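Local coordinates for protein putative oxidoreductase YfjR (Streptomyces aurantiacus, PDB 4OQZ) that is an imine reductase that probably uses NADPH to reduce imines, with activity in the S-selective reductive amination of ketones, at residues Ala58-Ile63 with Gly85-Asn90. Residues are numbered along the deposited sequence; the frame is centred on the assembly and turned at random.
Sequences ANELVI and GRVLVN
Val62 is held to the parallel strand 87-90 by two backbone hydrogen bonds. Its N donates to Val87 O at 2.9 Å, and its O accepts Val89 N at 2.9 Å. Glu60 O takes Val87 N at 2.8 Å, just before the strand begins. Leu88 CA adds a CH...O contact to Val62 O.

On one face Leu61, Ile63, Val87 and Val89 pack together. Leu61 CD1 slants across to Val89 CG2 at 3.7 Å. Ile63 lies alongside Val89 and points the same way, with CD1 3.9 Å from Val89 CB. Val62 and Leu88 meet more loosely on the other face, CB to CG 4.3 Å.

At the start of the pair, Arg86 turns its chain back to Asn59. CG stands beside its own backbone N (chi1 -40°), and bends at chi2 and chi3 bring NE to Asn59 O at 2.7 Å. This bond is bent, with 130° at the hydrogen. NE lies above the carbonyl plane, not on a lone pair. The Glu60 N lies in plane at the edge of the guanidinium. With an alanine here, NE and the guanidinium would be gone, and Asn59 O would probably be left without this donor, with the start of the strand pair less firmly tied.

Glu60 OE2 lies 3.6 Å from Val87 CG2 and is hydrogen-bonded to His144 of helix 138-151, which also covers Leu61, Ile63 and Val87. On the other face, Leu88 touches Met72 of helix 69-75. Strand 4-8 bonds to the far edge of strand 61-64, and the backbone of Arg86 is hydrogen-bonded to that of Thr112.

Strand 61-64, helix 69-75 and strand 87-90 form a beta-alpha-beta unit, with both strands neighbours in the sheet of a Rossmann-type domain and the helix on the face with Leu88, consistent with NADP binding.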
loop_
_atom_site.group_PDB
_atom_site.type_symbol
_atom_site.label_atom_id
_atom_site.label_comp_id
_atom_site.label_asym_id
_atom_site.label_seq_id
_atom_site.Cartn_x
_atom_site.Cartn_y
_atom_site.Cartn_z
ATOM N N ALA A 58 6.946 -4.399 -42.914
ATOM C CA ALA A 58 5.880 -5.375 -43.130
ATOM C C ALA A 58 4.496 -4.834 -42.741
ATOM O O ALA A 58 3.489 -5.370 -43.222
ATOM C CB ALA A 58 6.171 -6.656 -42.352
ATOM N N ASN A 59 4.438 -3.812 -41.843
ATOM C CA ASN A 59 3.172 -3.266 -41.345
ATOM C C ASN A 59 3.249 -1.818 -40.915
ATOM O O ASN A 59 4.293 -1.363 -40.451
ATOM C CB ASN A 59 2.680 -4.080 -40.118
ATOM C CG ASN A 59 2.508 -5.560 -40.338
ATOM O OD1 ASN A 59 3.296 -6.376 -39.866
ATOM N ND2 ASN A 59 1.521 -5.936 -41.119
ATOM N N GLU A 60 2.100 -1.125 -40.979
ATOM C CA GLU A 60 1.942 0.258 -40.512
ATOM C C GLU A 60 1.988 0.306 -38.954
ATOM O O GLU A 60 2.528 1.267 -38.397
ATOM C CB GLU A 60 0.627 0.855 -41.042
ATOM C CG GLU A 60 0.570 2.378 -40.972
ATOM C CD GLU A 60 -0.737 2.987 -40.496
ATOM O OE1 GLU A 60 -1.816 2.446 -40.836
ATOM O OE2 GLU A 60 -0.682 4.037 -39.814
ATOM N N LEU A 61 1.411 -0.713 -38.264
ATOM C CA LEU A 61 1.435 -0.786 -36.791
ATOM C C LEU A 61 2.584 -1.673 -36.305
ATOM O O LEU A 61 2.631 -2.838 -36.648
ATOM C CB LEU A 61 0.093 -1.268 -36.179
ATOM C CG LEU A 61 -0.019 -1.145 -34.624
ATOM C CD1 LEU A 61 -0.105 0.298 -34.174
ATOM C CD2 LEU A 61 -1.235 -1.840 -34.119
ATOM N N VAL A 62 3.517 -1.102 -35.531
ATOM C CA VAL A 62 4.684 -1.808 -34.991
ATOM C C VAL A 62 4.646 -1.729 -33.447
ATOM O O VAL A 62 4.705 -0.631 -32.867
ATOM C CB VAL A 62 6.016 -1.268 -35.575
ATOM C CG1 VAL A 62 7.225 -1.938 -34.934
ATOM C CG2 VAL A 62 6.056 -1.437 -37.087
ATOM N N ILE A 63 4.549 -2.913 -32.807
ATOM C CA ILE A 63 4.507 -3.052 -31.356
ATOM C C ILE A 63 5.911 -3.322 -30.840
ATOM O O ILE A 63 6.527 -4.312 -31.245
ATOM C CB ILE A 63 3.493 -4.145 -30.916
ATOM C CG1 ILE A 63 2.069 -3.923 -31.502
ATOM C CG2 ILE A 63 3.467 -4.289 -29.394
ATOM C CD1 ILE A 63 1.240 -2.634 -30.994
ATOM N N GLY A 85 6.141 6.833 -42.122
ATOM C CA GLY A 85 4.737 6.464 -42.304
ATOM C C GLY A 85 4.262 5.314 -41.424
ATOM O O GLY A 85 3.279 4.636 -41.750
ATOM N N ARG A 86 4.970 5.052 -40.318
ATOM C CA ARG A 86 4.622 3.954 -39.413
ATOM C C ARG A 86 4.319 4.447 -38.022
ATOM O O ARG A 86 4.885 5.453 -37.577
ATOM C CB ARG A 86 5.725 2.884 -39.353
ATOM C CG ARG A 86 6.363 2.592 -40.701
ATOM C CD ARG A 86 6.532 1.126 -40.962
ATOM N NE ARG A 86 5.497 0.622 -41.860
ATOM C CZ ARG A 86 5.597 0.581 -43.183
ATOM N NH1 ARG A 86 6.696 1.020 -43.787
ATOM N NH2 ARG A 86 4.601 0.098 -43.914
ATOM N N VAL A 87 3.408 3.734 -37.341
ATOM C CA VAL A 87 3.017 4.006 -35.963
ATOM C C VAL A 87 3.769 3.017 -35.083
ATOM O O VAL A 87 3.590 1.798 -35.220
ATOM C CB VAL A 87 1.479 4.006 -35.725
ATOM C CG1 VAL A 87 1.148 4.326 -34.265
ATOM C CG2 VAL A 87 0.787 5.012 -36.645
ATOM N N LEU A 88 4.676 3.548 -34.245
ATOM C CA LEU A 88 5.505 2.769 -33.319
ATOM C C LEU A 88 4.986 2.893 -31.877
ATOM O O LEU A 88 4.996 3.986 -31.287
ATOM C CB LEU A 88 6.979 3.191 -33.417
ATOM C CG LEU A 88 7.848 2.445 -34.422
ATOM C CD1 LEU A 88 7.538 2.872 -35.865
ATOM C CD2 LEU A 88 9.308 2.752 -34.162
ATOM N N VAL A 89 4.488 1.782 -31.341
ATOM C CA VAL A 89 3.909 1.725 -30.000
ATOM C C VAL A 89 4.980 1.182 -29.081
ATOM O O VAL A 89 5.314 -0.015 -29.146
ATOM C CB VAL A 89 2.602 0.891 -29.945
ATOM C CG1 VAL A 89 1.907 1.082 -28.598
ATOM C CG2 VAL A 89 1.657 1.276 -31.085
ATOM N N ASN A 90 5.569 2.077 -28.271
ATOM C CA ASN A 90 6.649 1.672 -27.381
ATOM C C ASN A 90 6.140 1.325 -25.998
ATOM O O ASN A 90 5.756 2.203 -25.227
ATOM C CB ASN A 90 7.804 2.677 -27.367
ATOM C CG ASN A 90 9.116 2.060 -26.965
ATOM O OD1 ASN A 90 9.234 1.378 -25.947
ATOM N ND2 ASN A 90 10.152 2.354 -27.716
#